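Local coordinates for erythrocyte membrane protein 1 (Plasmodium falciparum, PDB 6S8T), which probably binds the host cell-surface receptor ICAM-1 through the DBLbeta domain described here, one piece of a much longer adhesion protein of infected erythrocytes, at residues I92-K97 / I111-Q116; T107-P112 / P292-W297. All blocks are in the same frame, centred on the assembly; numbering follows the deposited sequence.

Read from the N terminus, the chain first lays down 92-97, a segment without regular structure that runs into the short strand 97-98. Contact 1 closes the excursion after 13 intervening residues, where the short strand 110-111 comes back alongside 97-98. Contact 2 starts on the returning limb, at 107-112, and reaches across 179 intervening residues to the N-terminal end of helix 293-319. It begins where contact 1 ends, so the two closures follow one another, overlapping at Ile111 and Pro112, and neither lies inside the other. Pro112 is common to both, meeting Trp96 in contact 1 and Trp297 in contact 2, so a short local loop closure is tied to a long helix of the domain.

Contact 1. Residues I92-K97 / I111-Q116; sequences IGTEWK and IPPRRQ
Trp96 lies with one face of its indole against two successive prolines, Pro112 and Pro113; Trp96 (81 Å²) and Pro113 (62 Å²) have the largest shares of the 301 Å² buried between the segments. The CA of Pro112 sits over the six-membered ring, 3.5 Å from its centroid and 11° off the ring normal. On the same face Pro113 CD is placed over the five-membered ring, 3.3 Å from that centroid. Both are therefore CH-pi contacts, one for each ring of the indole. Beyond them, Pro112 CG comes within 3.5 Å of Trp96 CZ3, while the ring of Pro113 crosses the indole at about a right angle. The chi1 of Trp96, -62°, sets CG anti to the carbonyl carbon and directs the ring across to the prolines. Thr94 adds a smaller contribution, its CG2 reaching Pro113 CG at 3.9 Å.

In this DBLbeta domain, a largely helical Duffy-binding-like fold, the contact sits where the short strands 97-98 and 110-111 meet, a weakly bonded antiparallel pair, and Pro112 is the N-cap residue of the short helix 113-116. One backbone bond spans the contact: Ile111 N donates to Lys97 O over 3.1 Å, nearly straight at 173°, with the donor tilted out of the carbonyl plane. The same oxygen lies 3.5 Å from Ile111 CG1, which chi1 places beside its own backbone N.

Trp96 also meets Trp301 of helix 293-319 edge-to-face, and its carbonyl O accepts from Gln357 NE2 on helix 335-372. Arg114 forms salt bridges with Asp188 and Glu300, joining helix 113-116 to helices 172-194 and 293-319.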
loop_
_atom_site.group_PDB
_atom_site.type_symbol
_atom_site.label_atom_id
_atom_site.label_comp_id
_atom_site.label_asym_id
_atom_site.label_seq_id
_atom_site.Cartn_x
_atom_site.Cartn_y
_atom_site.Cartn_z
ATOM N N ILE A 92 -15.013 6.385 3.395
ATOM C CA ILE A 92 -14.520 7.657 2.878
ATOM C C ILE A 92 -14.406 8.659 4.021
ATOM O O ILE A 92 -15.346 8.842 4.804
ATOM C CB ILE A 92 -15.450 8.177 1.769
ATOM C CG1 ILE A 92 -15.332 7.310 0.513
ATOM C CG2 ILE A 92 -15.151 9.632 1.445
ATOM C CD1 ILE A 92 -16.261 7.733 -0.607
ATOM N N GLY A 93 -13.248 9.309 4.125
ATOM C CA GLY A 93 -13.017 10.321 5.133
ATOM C C GLY A 93 -12.232 9.860 6.344
ATOM O O GLY A 93 -11.908 10.696 7.199
ATOM N N THR A 94 -11.924 8.566 6.452
ATOM C CA THR A 94 -11.134 8.073 7.574
ATOM C C THR A 94 -9.740 8.687 7.551
ATOM O O THR A 94 -9.027 8.604 6.547
ATOM C CB THR A 94 -11.037 6.545 7.531
ATOM O OG1 THR A 94 -12.343 5.971 7.687
ATOM C CG2 THR A 94 -10.130 6.034 8.643
ATOM N N GLU A 95 -9.351 9.304 8.666
ATOM C CA GLU A 95 -8.080 10.011 8.742
ATOM C C GLU A 95 -6.932 9.030 8.957
ATOM O O GLU A 95 -6.973 8.199 9.870
ATOM C CB GLU A 95 -8.120 11.045 9.867
ATOM C CG GLU A 95 -9.171 12.132 9.663
ATOM C CD GLU A 95 -9.417 12.967 10.912
ATOM O OE1 GLU A 95 -8.918 12.593 11.994
ATOM O OE2 GLU A 95 -10.117 13.998 10.809
ATOM N N TRP A 96 -5.912 9.124 8.111
ATOM C CA TRP A 96 -4.725 8.294 8.277
ATOM C C TRP A 96 -3.926 8.769 9.483
ATOM O O TRP A 96 -3.765 9.973 9.706
ATOM C CB TRP A 96 -3.847 8.339 7.021
ATOM C CG TRP A 96 -4.497 7.804 5.767
ATOM C CD1 TRP A 96 -5.827 7.832 5.446
ATOM C CD2 TRP A 96 -3.836 7.161 4.670
ATOM N NE1 TRP A 96 -6.031 7.249 4.217
ATOM C CE2 TRP A 96 -4.824 6.829 3.721
ATOM C CE3 TRP A 96 -2.502 6.836 4.397
ATOM C CZ2 TRP A 96 -4.522 6.182 2.526
ATOM C CZ3 TRP A 96 -2.204 6.201 3.207
ATOM C CH2 TRP A 96 -3.210 5.877 2.287
ATOM N N LYS A 97 -3.426 7.823 10.271
ATOM C CA LYS A 97 -2.652 8.172 11.449
ATOM C C LYS A 97 -1.220 7.676 11.312
ATOM O O LYS A 97 -0.914 6.760 10.546
ATOM C CB LYS A 97 -3.284 7.616 12.733
ATOM C CG LYS A 97 -3.005 8.486 13.960
ATOM C CD LYS A 97 -4.078 8.325 15.029
ATOM C CE LYS A 97 -4.116 9.529 15.968
ATOM N NZ LYS A 97 -5.395 10.291 15.850
ATOM N N ILE A 111 -0.103 5.619 7.800
ATOM C CA ILE A 111 -0.517 4.234 7.584
ATOM C C ILE A 111 -1.866 4.207 6.875
ATOM O O ILE A 111 -2.835 4.799 7.374
ATOM C CB ILE A 111 -0.591 3.467 8.916
ATOM C CG1 ILE A 111 0.669 3.706 9.752
ATOM C CG2 ILE A 111 -0.809 1.983 8.666
ATOM C CD1 ILE A 111 1.949 3.240 9.084
ATOM N N PRO A 112 -1.986 3.546 5.726
ATOM C CA PRO A 112 -3.299 3.416 5.071
ATOM C C PRO A 112 -4.256 2.616 5.935
ATOM O O PRO A 112 -3.858 1.614 6.546
ATOM C CB PRO A 112 -2.978 2.670 3.765
ATOM C CG PRO A 112 -1.477 2.827 3.574
ATOM C CD PRO A 112 -0.905 2.909 4.954
ATOM N N PRO A 113 -5.523 3.030 6.019
ATOM C CA PRO A 113 -6.506 2.228 6.772
ATOM C C PRO A 113 -6.614 0.793 6.287
ATOM O O PRO A 113 -6.837 -0.110 7.104
ATOM C CB PRO A 113 -7.819 2.994 6.561
ATOM C CG PRO A 113 -7.395 4.404 6.330
ATOM C CD PRO A 113 -6.082 4.320 5.581
ATOM N N ARG A 114 -6.463 0.556 4.981
ATOM C CA ARG A 114 -6.447 -0.814 4.478
ATOM C C ARG A 114 -5.317 -1.617 5.112
ATOM O O ARG A 114 -5.513 -2.768 5.517
ATOM C CB ARG A 114 -6.312 -0.812 2.955
ATOM C CG ARG A 114 -6.084 -2.187 2.347
ATOM C CD ARG A 114 -5.496 -2.075 0.951
ATOM N NE ARG A 114 -4.310 -1.224 0.948
ATOM C CZ ARG A 114 -3.097 -1.631 1.309
ATOM N NH1 ARG A 114 -2.075 -0.785 1.283
ATOM N NH2 ARG A 114 -2.908 -2.886 1.698
ATOM N N ARG A 115 -4.128 -1.013 5.219
ATOM C CA ARG A 115 -2.978 -1.699 5.805
ATOM C C ARG A 115 -3.159 -1.917 7.301
ATOM O O ARG A 115 -2.841 -2.993 7.820
ATOM C CB ARG A 115 -1.702 -0.898 5.535
ATOM C CG ARG A 115 -0.482 -1.339 6.346
ATOM C CD ARG A 115 0.056 -2.680 5.867
ATOM N NE ARG A 115 1.163 -3.168 6.694
ATOM C CZ ARG A 115 1.012 -3.964 7.749
ATOM N NH1 ARG A 115 -0.201 -4.358 8.114
ATOM N NH2 ARG A 115 2.071 -4.364 8.442
ATOM N N GLN A 116 -3.664 -0.905 8.011
ATOM C CA GLN A 116 -3.791 -1.003 9.462
ATOM C C GLN A 116 -4.703 -2.155 9.873
ATOM O O GLN A 116 -4.448 -2.825 10.880
ATOM C CB GLN A 116 -4.309 0.317 10.030
ATOM C CG GLN A 116 -4.560 0.290 11.525
ATOM C CD GLN A 116 -4.913 1.653 12.072
ATOM O OE1 GLN A 116 -4.402 2.671 11.606
ATOM N NE2 GLN A 116 -5.799 1.684 13.062
#

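Contact 2. Residues T107-P112 / P292-W297; sequences TDAYIP and PQRLRW
With chi1 at -70°, Trp297 has its CG anti to the carbonyl carbon, and this turns the indole off helix 293-319 toward the segment 107-112. Arg294 starts the other way, CG anti to the backbone N, and then bends at chi3 (-61°), which brings its guanidinium up beside Asp108 and Ala109.

The indole meets the ring of Pro112 at about a right angle. Pro112 CG stands 3.5 Å from the centroid of the five-membered ring, 10° off the normal, a CH-pi contact over the face, and Pro112 CD is 3.5 Å from Trp297 CD2. The opposite face of the indole is covered from within the helix by Gln293 CG, so the ring is sandwiched between its own helix and the incoming proline. Farther along the six-membered ring, Ile111 CD1 packs on Trp297 CZ3 at 3.7 Å, the two side chains lying side by side and pointing the same way. Tyr110 O approaches Trp297 CE3 obliquely, at 3.5 Å.

At the other end of the contact, Asp108 O lies near the guanidinium plane, 3.7 Å from Arg294 NH1, too far for a hydrogen bond, and Asp108 is poorly ordered; Ala109 CB is 3.8 Å from that nitrogen. Arg294 finds its stronger partner elsewhere, in a salt bridge from NE to Asp387. Within the Duffy-binding-like fold, the contact places the weakly bonded strand 110-111 and the proline after it against the N-terminal end of helix 293-319.

No hydrogen bond crosses between the segments. Trp297 NE1 instead donates to Asp188 on helix 172-194, which should help fix the rotation of the indole; cohesion across this contact thus rests on apolar and CH-pi packing, while the polar edge of the tryptophan serves a different helix.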
loop_
_atom_site.group_PDB
_atom_site.type_symbol
_atom_site.label_atom_id
_atom_site.label_comp_id
_atom_site.label_asym_id
_atom_site.label_seq_id
_atom_site.Cartn_x
_atom_site.Cartn_y
_atom_site.Cartn_z
ATOM N N THR A 107 10.942 10.805 12.008
ATOM C CA THR A 107 10.577 10.110 10.783
ATOM C C THR A 107 9.146 9.607 10.900
ATOM O O THR A 107 8.790 8.964 11.892
ATOM C CB THR A 107 11.532 8.945 10.522
ATOM O OG1 THR A 107 11.435 8.004 11.597
ATOM C CG2 THR A 107 12.965 9.449 10.433
ATOM N N ASP A 108 8.330 9.900 9.888
ATOM C CA ASP A 108 6.916 9.562 9.920
ATOM C C ASP A 108 6.455 9.109 8.544
ATOM O O ASP A 108 6.947 9.579 7.516
ATOM C CB ASP A 108 6.062 10.751 10.382
ATOM C CG ASP A 108 6.314 11.122 11.827
ATOM O OD1 ASP A 108 6.407 10.206 12.670
ATOM O OD2 ASP A 108 6.423 12.331 12.120
ATOM N N ALA A 109 5.499 8.184 8.546
ATOM C CA ALA A 109 4.848 7.715 7.327
ATOM C C ALA A 109 3.424 7.339 7.695
ATOM O O ALA A 109 3.217 6.539 8.612
ATOM C CB ALA A 109 5.588 6.522 6.721
ATOM N N TYR A 110 2.449 7.913 6.996
ATOM C CA TYR A 110 1.054 7.700 7.357
ATOM C C TYR A 110 0.586 6.320 6.904
ATOM O O TYR A 110 0.852 5.897 5.774
ATOM C CB TYR A 110 0.186 8.803 6.756
ATOM C CG TYR A 110 0.585 10.184 7.234
ATOM C CD1 TYR A 110 0.072 10.707 8.415
ATOM C CD2 TYR A 110 1.495 10.954 6.518
ATOM C CE1 TYR A 110 0.441 11.962 8.863
ATOM C CE2 TYR A 110 1.873 12.211 6.958
ATOM C CZ TYR A 110 1.341 12.711 8.128
ATOM O OH TYR A 110 1.709 13.963 8.573
ATOM N N ILE A 111 -0.103 5.619 7.800
ATOM C CA ILE A 111 -0.517 4.234 7.584
ATOM C C ILE A 111 -1.866 4.207 6.875
ATOM O O ILE A 111 -2.835 4.799 7.374
ATOM C CB ILE A 111 -0.591 3.467 8.916
ATOM C CG1 ILE A 111 0.669 3.706 9.752
ATOM C CG2 ILE A 111 -0.809 1.983 8.666
ATOM C CD1 ILE A 111 1.949 3.240 9.084
ATOM N N PRO A 112 -1.986 3.546 5.726
ATOM C CA PRO A 112 -3.299 3.416 5.071
ATOM C C PRO A 112 -4.256 2.616 5.935
ATOM O O PRO A 112 -3.858 1.614 6.546
ATOM C CB PRO A 112 -2.978 2.670 3.765
ATOM C CG PRO A 112 -1.477 2.827 3.574
ATOM C CD PRO A 112 -0.905 2.909 4.954
ATOM N N PRO A 292 8.684 0.611 -4.202
ATOM C CA PRO A 292 8.897 0.901 -2.777
ATOM C C PRO A 292 7.597 1.265 -2.065
ATOM O O PRO A 292 6.771 2.022 -2.581
ATOM C CB PRO A 292 9.876 2.075 -2.803
ATOM C CG PRO A 292 10.645 1.883 -4.084
ATOM C CD PRO A 292 9.646 1.321 -5.065
ATOM N N GLN A 293 7.431 0.717 -0.859
ATOM C CA GLN A 293 6.170 0.853 -0.131
ATOM C C GLN A 293 5.819 2.313 0.143
ATOM O O GLN A 293 4.640 2.683 0.113
ATOM C CB GLN A 293 6.239 0.057 1.176
ATOM C CG GLN A 293 4.957 0.078 2.016
ATOM C CD GLN A 293 5.036 -0.847 3.219
ATOM O OE1 GLN A 293 5.731 -0.559 4.195
ATOM N NE2 GLN A 293 4.329 -1.968 3.153
ATOM N N ARG A 294 6.818 3.161 0.403
ATOM C CA ARG A 294 6.531 4.567 0.676
ATOM C C ARG A 294 5.889 5.251 -0.527
ATOM O O ARG A 294 5.108 6.194 -0.363
ATOM C CB ARG A 294 7.809 5.303 1.089
ATOM C CG ARG A 294 7.576 6.718 1.613
ATOM C CD ARG A 294 8.882 7.422 1.971
ATOM N NE ARG A 294 9.628 6.729 3.018
ATOM C CZ ARG A 294 9.446 6.920 4.322
ATOM N NH1 ARG A 294 8.533 7.785 4.749
ATOM N NH2 ARG A 294 10.176 6.242 5.201
ATOM N N LEU A 295 6.193 4.790 -1.741
ATOM C CA LEU A 295 5.560 5.369 -2.921
ATOM C C LEU A 295 4.173 4.785 -3.163
ATOM O O LEU A 295 3.281 5.500 -3.634
ATOM C CB LEU A 295 6.443 5.168 -4.155
ATOM C CG LEU A 295 7.811 5.875 -4.113
ATOM C CD1 LEU A 295 8.686 5.438 -5.279
ATOM C CD2 LEU A 295 7.644 7.387 -4.108
ATOM N N ARG A 296 3.970 3.500 -2.851
ATOM C CA ARG A 296 2.641 2.909 -2.999
ATOM C C ARG A 296 1.641 3.594 -2.077
ATOM O O ARG A 296 0.545 3.976 -2.502
ATOM C CB ARG A 296 2.686 1.404 -2.722
ATOM C CG ARG A 296 3.694 0.636 -3.576
ATOM C CD ARG A 296 3.480 -0.880 -3.500
ATOM N NE ARG A 296 3.319 -1.379 -2.134
ATOM C CZ ARG A 296 4.280 -1.957 -1.417
ATOM N NH1 ARG A 296 4.022 -2.378 -0.184
ATOM N NH2 ARG A 296 5.498 -2.114 -1.926
ATOM N N TRP A 297 2.021 3.789 -0.812
ATOM C CA TRP A 297 1.120 4.416 0.150
ATOM C C TRP A 297 0.802 5.860 -0.224
ATOM O O TRP A 297 -0.316 6.327 0.020
ATOM C CB TRP A 297 1.725 4.338 1.554
ATOM C CG TRP A 297 1.747 2.946 2.132
ATOM C CD1 TRP A 297 1.295 1.798 1.538
ATOM C CD2 TRP A 297 2.233 2.563 3.424
ATOM N NE1 TRP A 297 1.475 0.727 2.382
ATOM C CE2 TRP A 297 2.049 1.170 3.545
ATOM C CE3 TRP A 297 2.813 3.263 4.487
ATOM C CZ2 TRP A 297 2.420 0.467 4.688
ATOM C CZ3 TRP A 297 3.182 2.564 5.621
ATOM C CH2 TRP A 297 2.982 1.180 5.714
#